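Long-range contacts in succinate dehydrogenase subunit A (Mycolicibacterium smegmatis, PDB 7D6V), which probably oxidises succinate to fumarate on a bound FAD and passes the electrons on toward quinone as the flavoprotein subunit of Sdh1: residues A[65-70]-A[86-91]; A[346-351]-A[374-379]; A[482-487]-A[516-521]. One frame throughout, in Å; residues are numbered along the deposited sequence.

Contact 1. Residues A[65-70]-A[86-91]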
loop_
_atom_site.group_PDB
_atom_site.type_symbol
_atom_site.label_atom_id
_atom_site.label_comp_id
_atom_site.label_asym_id
_atom_site.label_seq_id
_atom_site.Cartn_x
_atom_site.Cartn_y
_atom_site.Cartn_z
ATOM N N ASP A 65 24.871 -18.058 -11.550
ATOM C CA ASP A 65 25.084 -16.747 -10.965
ATOM C C ASP A 65 26.097 -16.819 -9.827
ATOM O O ASP A 65 26.297 -17.858 -9.194
ATOM C CB ASP A 65 23.766 -16.173 -10.453
ATOM C CG ASP A 65 23.736 -14.668 -10.491
ATOM O OD1 ASP A 65 24.749 -14.062 -10.892
ATOM O OD2 ASP A 65 22.701 -14.086 -10.119
ATOM N N SER A 66 26.743 -15.686 -9.576
ATOM C CA SER A 66 27.693 -15.555 -8.482
ATOM C C SER A 66 27.776 -14.083 -8.115
ATOM O O SER A 66 27.220 -13.225 -8.801
ATOM C CB SER A 66 29.068 -16.114 -8.859
ATOM O OG SER A 66 29.542 -15.552 -10.068
ATOM N N TRP A 67 28.465 -13.798 -7.009
ATOM C CA TRP A 67 28.663 -12.405 -6.633
ATOM C C TRP A 67 29.627 -11.700 -7.575
ATOM O O TRP A 67 29.561 -10.476 -7.700
ATOM C CB TRP A 67 29.139 -12.297 -5.177
ATOM C CG TRP A 67 30.564 -12.697 -4.930
ATOM C CD1 TRP A 67 31.004 -13.895 -4.457
ATOM C CD2 TRP A 67 31.732 -11.889 -5.119
ATOM N NE1 TRP A 67 32.370 -13.891 -4.354
ATOM C CE2 TRP A 67 32.842 -12.670 -4.756
ATOM C CE3 TRP A 67 31.947 -10.584 -5.571
ATOM C CZ2 TRP A 67 34.147 -12.190 -4.829
ATOM C CZ3 TRP A 67 33.239 -10.113 -5.643
ATOM C CH2 TRP A 67 34.322 -10.912 -5.274
ATOM N N GLN A 68 30.513 -12.440 -8.242
ATOM C CA GLN A 68 31.383 -11.837 -9.246
ATOM C C GLN A 68 30.582 -11.313 -10.433
ATOM O O GLN A 68 30.851 -10.216 -10.937
ATOM C CB GLN A 68 32.420 -12.856 -9.712
ATOM C CG GLN A 68 33.509 -13.142 -8.700
ATOM C CD GLN A 68 33.226 -14.373 -7.864
ATOM O OE1 GLN A 68 32.082 -14.805 -7.737
ATOM N NE2 GLN A 68 34.272 -14.946 -7.287
ATOM N N VAL A 69 29.597 -12.086 -10.894
ATOM C CA VAL A 69 28.769 -11.655 -12.017
ATOM C C VAL A 69 27.957 -10.422 -11.640
ATOM O O VAL A 69 27.863 -9.462 -12.412
ATOM C CB VAL A 69 27.865 -12.811 -12.483
ATOM C CG1 VAL A 69 26.964 -12.360 -13.615
ATOM C CG2 VAL A 69 28.707 -13.994 -12.913
ATOM N N HIS A 70 27.360 -10.431 -10.447
ATOM C CA HIS A 70 26.601 -9.276 -9.979
ATOM C C HIS A 70 27.499 -8.055 -9.820
ATOM O O HIS A 70 27.100 -6.933 -10.147
ATOM C CB HIS A 70 25.910 -9.622 -8.661
ATOM C CG HIS A 70 24.863 -8.640 -8.240
ATOM N ND1 HIS A 70 24.045 -8.850 -7.153
ATOM C CD2 HIS A 70 24.496 -7.446 -8.760
ATOM C CE1 HIS A 70 23.221 -7.828 -7.019
ATOM N NE2 HIS A 70 23.474 -6.962 -7.982
ATOM N N MET A 86 32.196 -0.756 -2.219
ATOM C CA MET A 86 30.773 -0.819 -1.912
ATOM C C MET A 86 30.049 -1.778 -2.845
ATOM O O MET A 86 29.184 -2.541 -2.406
ATOM C CB MET A 86 30.156 0.575 -1.991
ATOM C CG MET A 86 30.364 1.407 -0.744
ATOM S SD MET A 86 29.772 3.095 -0.926
ATOM C CE MET A 86 28.037 2.878 -0.549
ATOM N N ALA A 87 30.395 -1.757 -4.132
ATOM C CA ALA A 87 29.756 -2.653 -5.089
ATOM C C ALA A 87 30.069 -4.109 -4.775
ATOM O O ALA A 87 29.172 -4.960 -4.767
ATOM C CB ALA A 87 30.197 -2.297 -6.508
ATOM N N GLU A 88 31.337 -4.412 -4.495
ATOM C CA GLU A 88 31.719 -5.779 -4.154
ATOM C C GLU A 88 31.033 -6.240 -2.879
ATOM O O GLU A 88 30.542 -7.375 -2.796
ATOM C CB GLU A 88 33.234 -5.870 -4.001
ATOM C CG GLU A 88 33.709 -7.131 -3.309
ATOM C CD GLU A 88 35.080 -6.972 -2.692
ATOM O OE1 GLU A 88 35.483 -5.823 -2.425
ATOM O OE2 GLU A 88 35.757 -7.996 -2.477
ATOM N N LEU A 89 30.978 -5.366 -1.878
ATOM C CA LEU A 89 30.415 -5.736 -0.591
ATOM C C LEU A 89 28.912 -5.962 -0.704
ATOM O O LEU A 89 28.374 -6.921 -0.137
ATOM C CB LEU A 89 30.759 -4.635 0.408
ATOM C CG LEU A 89 30.663 -4.794 1.912
ATOM C CD1 LEU A 89 31.646 -5.853 2.342
ATOM C CD2 LEU A 89 31.029 -3.467 2.533
ATOM N N HIS A 90 28.228 -5.113 -1.476
ATOM C CA HIS A 90 26.811 -5.315 -1.750
ATOM C C HIS A 90 26.573 -6.604 -2.521
ATOM O O HIS A 90 25.606 -7.324 -2.255
ATOM C CB HIS A 90 26.261 -4.121 -2.526
ATOM C CG HIS A 90 24.901 -4.345 -3.108
ATOM N ND1 HIS A 90 24.708 -4.843 -4.379
ATOM C CD2 HIS A 90 23.667 -4.106 -2.608
ATOM C CE1 HIS A 90 23.414 -4.916 -4.630
ATOM N NE2 HIS A 90 22.760 -4.475 -3.573
ATOM N N ALA A 91 27.437 -6.906 -3.492
ATOM C CA ALA A 91 27.267 -8.125 -4.272
ATOM C C ALA A 91 27.392 -9.363 -3.399
ATOM O O ALA A 91 26.594 -10.299 -3.520
ATOM C CB ALA A 91 28.285 -8.168 -5.410
#

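Contact 2. Residues A[346-351]-A[374-379]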
loop_
_atom_site.group_PDB
_atom_site.type_symbol
_atom_site.label_atom_id
_atom_site.label_comp_id
_atom_site.label_asym_id
_atom_site.label_seq_id
_atom_site.Cartn_x
_atom_site.Cartn_y
_atom_site.Cartn_z
ATOM N N LEU A 346 3.081 10.560 -27.283
ATOM C CA LEU A 346 3.172 9.101 -27.163
ATOM C C LEU A 346 1.788 8.454 -27.299
ATOM O O LEU A 346 1.215 7.915 -26.351
ATOM C CB LEU A 346 3.851 8.693 -25.846
ATOM C CG LEU A 346 4.052 7.199 -25.566
ATOM C CD1 LEU A 346 5.224 6.626 -26.337
ATOM C CD2 LEU A 346 4.220 6.955 -24.080
ATOM N N ASP A 347 1.241 8.563 -28.504
ATOM C CA ASP A 347 -0.065 7.990 -28.800
ATOM C C ASP A 347 0.066 6.528 -29.207
ATOM O O ASP A 347 0.803 6.194 -30.139
ATOM C CB ASP A 347 -0.771 8.779 -29.901
ATOM C CG ASP A 347 0.136 9.090 -31.067
ATOM O OD1 ASP A 347 1.351 8.823 -30.960
ATOM O OD2 ASP A 347 -0.368 9.599 -32.089
ATOM N N ILE A 348 -0.654 5.662 -28.498
ATOM C CA ILE A 348 -0.787 4.255 -28.851
ATOM C C ILE A 348 -2.195 3.920 -29.316
ATOM O O ILE A 348 -2.447 2.785 -29.746
ATOM C CB ILE A 348 -0.371 3.351 -27.672
ATOM C CG1 ILE A 348 -0.094 1.922 -28.139
ATOM C CG2 ILE A 348 -1.440 3.351 -26.611
ATOM C CD1 ILE A 348 1.033 1.826 -29.120
ATOM N N ALA A 349 -3.120 4.879 -29.256
ATOM C CA ALA A 349 -4.496 4.626 -29.669
ATOM C C ALA A 349 -4.584 4.338 -31.162
ATOM O O ALA A 349 -5.181 3.338 -31.578
ATOM C CB ALA A 349 -5.375 5.816 -29.300
ATOM N N SER A 350 -3.985 5.197 -31.987
ATOM C CA SER A 350 -4.017 5.004 -33.431
ATOM C C SER A 350 -2.991 3.954 -33.835
ATOM O O SER A 350 -2.139 4.193 -34.697
ATOM C CB SER A 350 -3.757 6.327 -34.153
ATOM O OG SER A 350 -2.506 6.874 -33.776
ATOM N N ARG A 351 -3.084 2.786 -33.212
ATOM C CA ARG A 351 -2.118 1.703 -33.342
ATOM C C ARG A 351 -2.874 0.399 -33.112
ATOM O O ARG A 351 -4.090 0.335 -33.321
ATOM C CB ARG A 351 -0.933 1.915 -32.385
ATOM C CG ARG A 351 0.139 2.828 -32.948
ATOM C CD ARG A 351 0.768 2.229 -34.195
ATOM N NE ARG A 351 1.641 3.178 -34.880
ATOM C CZ ARG A 351 1.385 3.706 -36.071
ATOM N NH1 ARG A 351 2.239 4.561 -36.616
ATOM N NH2 ARG A 351 0.279 3.377 -36.722
ATOM N N VAL A 374 -8.072 8.648 -18.454
ATOM C CA VAL A 374 -7.365 8.651 -19.727
ATOM C C VAL A 374 -7.452 7.249 -20.309
ATOM O O VAL A 374 -6.974 6.286 -19.698
ATOM C CB VAL A 374 -5.902 9.091 -19.567
ATOM C CG1 VAL A 374 -5.150 8.904 -20.872
ATOM C CG2 VAL A 374 -5.829 10.535 -19.115
ATOM N N ASP A 375 -8.058 7.132 -21.486
ATOM C CA ASP A 375 -8.190 5.848 -22.164
ATOM C C ASP A 375 -6.960 5.628 -23.031
ATOM O O ASP A 375 -6.740 6.352 -24.008
ATOM C CB ASP A 375 -9.468 5.800 -22.997
ATOM C CG ASP A 375 -10.072 4.413 -23.048
ATOM O OD1 ASP A 375 -9.327 3.433 -22.842
ATOM O OD2 ASP A 375 -11.291 4.300 -23.291
ATOM N N ILE A 376 -6.158 4.622 -22.673
ATOM C CA ILE A 376 -4.954 4.304 -23.433
ATOM C C ILE A 376 -5.311 3.879 -24.849
ATOM O O ILE A 376 -4.587 4.188 -25.803
ATOM C CB ILE A 376 -4.145 3.221 -22.691
ATOM C CG1 ILE A 376 -3.765 3.719 -21.299
ATOM C CG2 ILE A 376 -2.890 2.857 -23.447
ATOM C CD1 ILE A 376 -2.902 4.954 -21.329
ATOM N N THR A 377 -6.433 3.183 -25.015
ATOM C CA THR A 377 -6.871 2.715 -26.322
ATOM C C THR A 377 -7.557 3.793 -27.151
ATOM O O THR A 377 -7.885 3.535 -28.313
ATOM C CB THR A 377 -7.817 1.520 -26.160
ATOM O OG1 THR A 377 -9.067 1.969 -25.627
ATOM C CG2 THR A 377 -7.217 0.489 -25.220
ATOM N N LYS A 378 -7.781 4.986 -26.599
ATOM C CA LYS A 378 -8.500 6.030 -27.318
ATOM C C LYS A 378 -7.731 7.332 -27.483
ATOM O O LYS A 378 -7.900 7.995 -28.506
ATOM C CB LYS A 378 -9.831 6.349 -26.620
ATOM C CG LYS A 378 -10.827 5.206 -26.606
ATOM C CD LYS A 378 -12.249 5.732 -26.508
ATOM C CE LYS A 378 -12.461 6.528 -25.231
ATOM N NZ LYS A 378 -13.896 6.848 -25.004
ATOM N N ASP A 379 -6.895 7.717 -26.521
ATOM C CA ASP A 379 -6.285 9.040 -26.525
ATOM C C ASP A 379 -4.797 8.955 -26.223
ATOM O O ASP A 379 -4.329 8.020 -25.569
ATOM C CB ASP A 379 -6.967 9.965 -25.512
ATOM C CG ASP A 379 -8.395 10.289 -25.894
ATOM O OD1 ASP A 379 -8.682 10.370 -27.105
ATOM O OD2 ASP A 379 -9.233 10.459 -24.983
#

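Contact 3. Residues A[482-487]-A[516-521]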
loop_
_atom_site.group_PDB
_atom_site.type_symbol
_atom_site.label_atom_id
_atom_site.label_comp_id
_atom_site.label_asym_id
_atom_site.label_seq_id
_atom_site.Cartn_x
_atom_site.Cartn_y
_atom_site.Cartn_z
ATOM N N TYR A 482 5.065 28.661 -1.010
ATOM C CA TYR A 482 4.629 27.866 -2.152
ATOM C C TYR A 482 5.097 28.478 -3.465
ATOM O O TYR A 482 5.522 27.759 -4.377
ATOM C CB TYR A 482 3.107 27.725 -2.131
ATOM C CG TYR A 482 2.579 26.961 -0.940
ATOM C CD1 TYR A 482 2.415 25.586 -0.991
ATOM C CD2 TYR A 482 2.247 27.612 0.237
ATOM C CE1 TYR A 482 1.935 24.883 0.090
ATOM C CE2 TYR A 482 1.768 26.916 1.326
ATOM C CZ TYR A 482 1.614 25.552 1.247
ATOM O OH TYR A 482 1.135 24.853 2.326
ATOM N N THR A 483 5.033 29.806 -3.576
ATOM C CA THR A 483 5.503 30.484 -4.779
ATOM C C THR A 483 6.997 30.268 -4.983
ATOM O O THR A 483 7.449 29.965 -6.097
ATOM C CB THR A 483 5.173 31.975 -4.688
ATOM O OG1 THR A 483 3.756 32.153 -4.769
ATOM C CG2 THR A 483 5.841 32.750 -5.809
ATOM N N LEU A 484 7.782 30.406 -3.913
ATOM C CA LEU A 484 9.221 30.190 -4.009
ATOM C C LEU A 484 9.533 28.751 -4.395
ATOM O O LEU A 484 10.424 28.497 -5.216
ATOM C CB LEU A 484 9.893 30.536 -2.681
ATOM C CG LEU A 484 10.194 31.999 -2.353
ATOM C CD1 LEU A 484 10.532 32.139 -0.881
ATOM C CD2 LEU A 484 11.317 32.539 -3.202
ATOM N N HIS A 485 8.814 27.796 -3.802
ATOM C CA HIS A 485 9.033 26.393 -4.128
ATOM C C HIS A 485 8.729 26.113 -5.593
ATOM O O HIS A 485 9.482 25.400 -6.267
ATOM C CB HIS A 485 8.179 25.507 -3.224
ATOM C CG HIS A 485 8.398 24.043 -3.433
ATOM N ND1 HIS A 485 7.405 23.108 -3.243
ATOM C CD2 HIS A 485 9.497 23.352 -3.814
ATOM C CE1 HIS A 485 7.882 21.904 -3.497
ATOM N NE2 HIS A 485 9.150 22.025 -3.845
ATOM N N ALA A 486 7.626 26.665 -6.103
ATOM C CA ALA A 486 7.279 26.467 -7.506
ATOM C C ALA A 486 8.325 27.080 -8.428
ATOM O O ALA A 486 8.679 26.489 -9.456
ATOM C CB ALA A 486 5.899 27.054 -7.793
ATOM N N GLU A 487 8.827 28.269 -8.085
ATOM C CA GLU A 487 9.854 28.890 -8.916
ATOM C C GLU A 487 11.132 28.061 -8.927
ATOM O O GLU A 487 11.754 27.877 -9.982
ATOM C CB GLU A 487 10.133 30.311 -8.435
ATOM C CG GLU A 487 8.949 31.242 -8.591
ATOM C CD GLU A 487 9.314 32.691 -8.373
ATOM O OE1 GLU A 487 10.518 32.988 -8.242
ATOM O OE2 GLU A 487 8.395 33.537 -8.333
ATOM N N LYS A 516 17.585 32.435 -3.362
ATOM C CA LYS A 516 17.989 32.350 -1.965
ATOM C C LYS A 516 18.071 33.718 -1.302
ATOM O O LYS A 516 17.970 33.799 -0.074
ATOM C CB LYS A 516 19.328 31.619 -1.836
ATOM C CG LYS A 516 20.540 32.435 -2.219
ATOM C CD LYS A 516 21.742 31.539 -2.472
ATOM C CE LYS A 516 22.379 31.086 -1.176
ATOM N NZ LYS A 516 23.688 30.421 -1.419
ATOM N N ARG A 517 18.251 34.791 -2.076
ATOM C CA ARG A 517 18.099 36.125 -1.500
ATOM C C ARG A 517 16.642 36.411 -1.160
ATOM O O ARG A 517 16.346 37.011 -0.120
ATOM C CB ARG A 517 18.642 37.181 -2.458
ATOM C CG ARG A 517 18.564 38.595 -1.915
ATOM C CD ARG A 517 18.645 39.622 -3.026
ATOM N NE ARG A 517 17.636 39.392 -4.054
ATOM C CZ ARG A 517 16.380 39.816 -3.978
ATOM N NH1 ARG A 517 15.968 40.496 -2.919
ATOM N NH2 ARG A 517 15.534 39.559 -4.965
ATOM N N ARG A 518 15.719 35.993 -2.028
ATOM C CA ARG A 518 14.296 36.158 -1.743
ATOM C C ARG A 518 13.847 35.287 -0.578
ATOM O O ARG A 518 12.871 35.621 0.101
ATOM C CB ARG A 518 13.465 35.832 -2.982
ATOM C CG ARG A 518 13.462 36.913 -4.041
ATOM C CD ARG A 518 12.739 36.442 -5.285
ATOM N NE ARG A 518 11.360 36.062 -5.001
ATOM C CZ ARG A 518 10.586 35.378 -5.835
ATOM N NH1 ARG A 518 11.055 34.995 -7.012
ATOM N NH2 ARG A 518 9.344 35.073 -5.492
ATOM N N TYR A 519 14.527 34.162 -0.347
ATOM C CA TYR A 519 14.163 33.277 0.755
ATOM C C TYR A 519 14.295 33.945 2.117
ATOM O O TYR A 519 13.637 33.515 3.069
ATOM C CB TYR A 519 15.019 32.013 0.719
ATOM C CG TYR A 519 14.691 31.024 1.811
ATOM C CD1 TYR A 519 13.507 30.305 1.791
ATOM C CD2 TYR A 519 15.566 30.811 2.864
ATOM C CE1 TYR A 519 13.204 29.407 2.786
ATOM C CE2 TYR A 519 15.271 29.911 3.863
ATOM C CZ TYR A 519 14.089 29.211 3.818
ATOM O OH TYR A 519 13.787 28.314 4.813
ATOM N N ALA A 520 15.122 34.982 2.240
ATOM C CA ALA A 520 15.265 35.666 3.518
ATOM C C ALA A 520 14.006 36.415 3.933
ATOM O O ALA A 520 13.916 36.844 5.087
ATOM C CB ALA A 520 16.446 36.634 3.464
ATOM N N ASN A 521 13.040 36.582 3.031
ATOM C CA ASN A 521 11.813 37.314 3.308
ATOM C C ASN A 521 10.594 36.410 3.421
ATOM O O ASN A 521 9.466 36.909 3.406
ATOM C CB ASN A 521 11.574 38.367 2.228
ATOM C CG ASN A 521 12.615 39.458 2.240
ATOM O OD1 ASN A 521 12.948 40.001 3.290
ATOM N ND2 ASN A 521 13.139 39.788 1.067
#

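Contact 1. Residues A[65-70]-A[86-91]
Trp67 and Ala91 make the apolar heart of this contact and show how a small residue lets two helices come close: their CA atoms are only 5.1 Å apart. The Ala91 methyl lies at the edge of the indole, near its plane, and its CB is 4.2 Å from Trp67 CB and 3.5 Å from the carbonyl Trp67 O. With chi1 at 74°, the indole is placed between the backbone N and the carbonyl carbon of Trp67, which turns it along helix 84-102 toward Glu88. The Glu88 chain runs beside the ring in the same direction, Trp67 CZ3 meeting Glu88 CG at 3.8 Å. Only the aliphatic part of Glu88 serves here, for its carboxylate is held by salt bridges to Arg85 and Arg606.

The two helices belong to a helix-loop-helix element of the FAD-binding domain. Ser66 is the N-cap of helix 67-76, so the contact forms in the first turn of that helix.

The aromatic component is a pair of imidazoles. His70 CE1 and His90 CE1 approach to 3.8 Å, with ring centroids 5.4 Å apart and planes at 77°, the two rings meeting obliquely. His70 NE2 lies in the plane of the His90 ring, at its edge.

Polar interactions fix both rings from helix 427-448: His70 NE2 is hydrogen-bonded to Asn427 OD1 and His90 NE2 to Ser430 OG. Both imidazoles are buried, and the His90 side chain is about 9 Å from the bound FAD.

Contact 2. Residues A[346-351]-A[374-379]
Ile348 and Ala349 pack against the 376-379 turn in a contact that is tight on one side and loose on the other. On the tight side, Ile348 uses its CG2 branch alone, which lies 3.5 Å from Ile376 CG2. The same Ile348 CG2 is also 3.4 Å from Ile376 O. At Ile376 that methyl is directed by chi1 of -59°, which puts CG2 anti to the backbone N while CG1 takes the place beside it. Ile376 is further enclosed by Tyr365, Phe368 and Ile357 of the two intervening helices.

Ala349 instead meets backbone. Its CB lies 3.3 Å from Lys378 C and 3.5 Å from Thr377 O, so a single methyl is set against consecutive peptide groups.

The loose side is made of side chains that set out away from this interface: Thr377, Lys378 and Asp379 all start in that direction, and Lys378 and Asp379 are exposed. After Ala349 the chain turns away through an inverse gamma turn centred on Ser350. Within the opposing loop, Thr377 OG1 donates to Asp375 OD1 from well above the carboxylate plane.

That loop keeps its shape through Asp375 O, which accepts from both Lys378 N (3.1 Å) and Asp379 N (2.9 Å). The contact thereby brings together the loop before helix 354-360 and the loop after helix 362-372, at the ends of the helical pair between them in the FAD-binding domain, and its 375-379 side is a type I beta turn over 375-378 overlapped by an alpha turn closed by Asp379 N.

Contact 3. Residues A[482-487]-A[516-521]
Glu487 and Arg518 meet because both side chains leave their helices with CG anti to the carbonyl carbon (chi1 -65° and -76°), after which the Glu487 chain runs extended while Arg518 bends at chi3. Their helices, 481-495 and 502-518, lie in the C-terminal region of the flavoprotein; with helix 532-556 they are consistent with the helical bundle of this family.

The two chains cross at about a right angle, and the carboxylate and guanidinium planes are 61° apart. The result is a two-pronged salt bridge at the surface. Its main prong, Arg518 NH1 to Glu487 OE1, is modelled implausibly short, so its exact length is doubtful; the second, from Arg518 NH2 to Glu487 OE2, is weak at 3.4 Å. Arg518 NH2 also has a salt bridge to Glu479, so two acidic groups share this guanidinium and would balance its charge.

Leu484 supplies the apolar side. One branch, CD2, lies over a face of the guanidinium, offset toward its rim, and is 3.9 Å from Arg518 CB. The other, CD1, turns to Tyr519, 4.1 Å from Tyr519 CA. Tyr519 in turn reaches helix 532-556, its hydroxyl bonded to Ala537 O. At the start of helix 481-495, the hydroxyl of Tyr482 is hydrogen-bonded to the carbonyl oxygen of Pro46 of the iron-sulfur subunit. Near the guanidinium plane, at its edge, Thr483 CG2 comes within 4.2 Å of Arg518 NH2.

The three contacts follow one another along the chain and none touches another. Contacts 1 and 2 both lie in the FAD-binding part of the chain, yet their centres are about 42 Å apart and their nearest atoms about 29 Å. Contact 3 belongs to the C-terminal region and stands on the opposite side of the chain's centre from contact 1, the two centres being about 44 Å apart; contact 2 is about 39 Å from it, centre to centre. Burial differs too, from the interior of contact 1 to the surface of contact 3. Neither of these two touches the FAD through its closest-lying ring: the side chain of His90 is about 9 Å from it and that of Tyr519 about 13 Å.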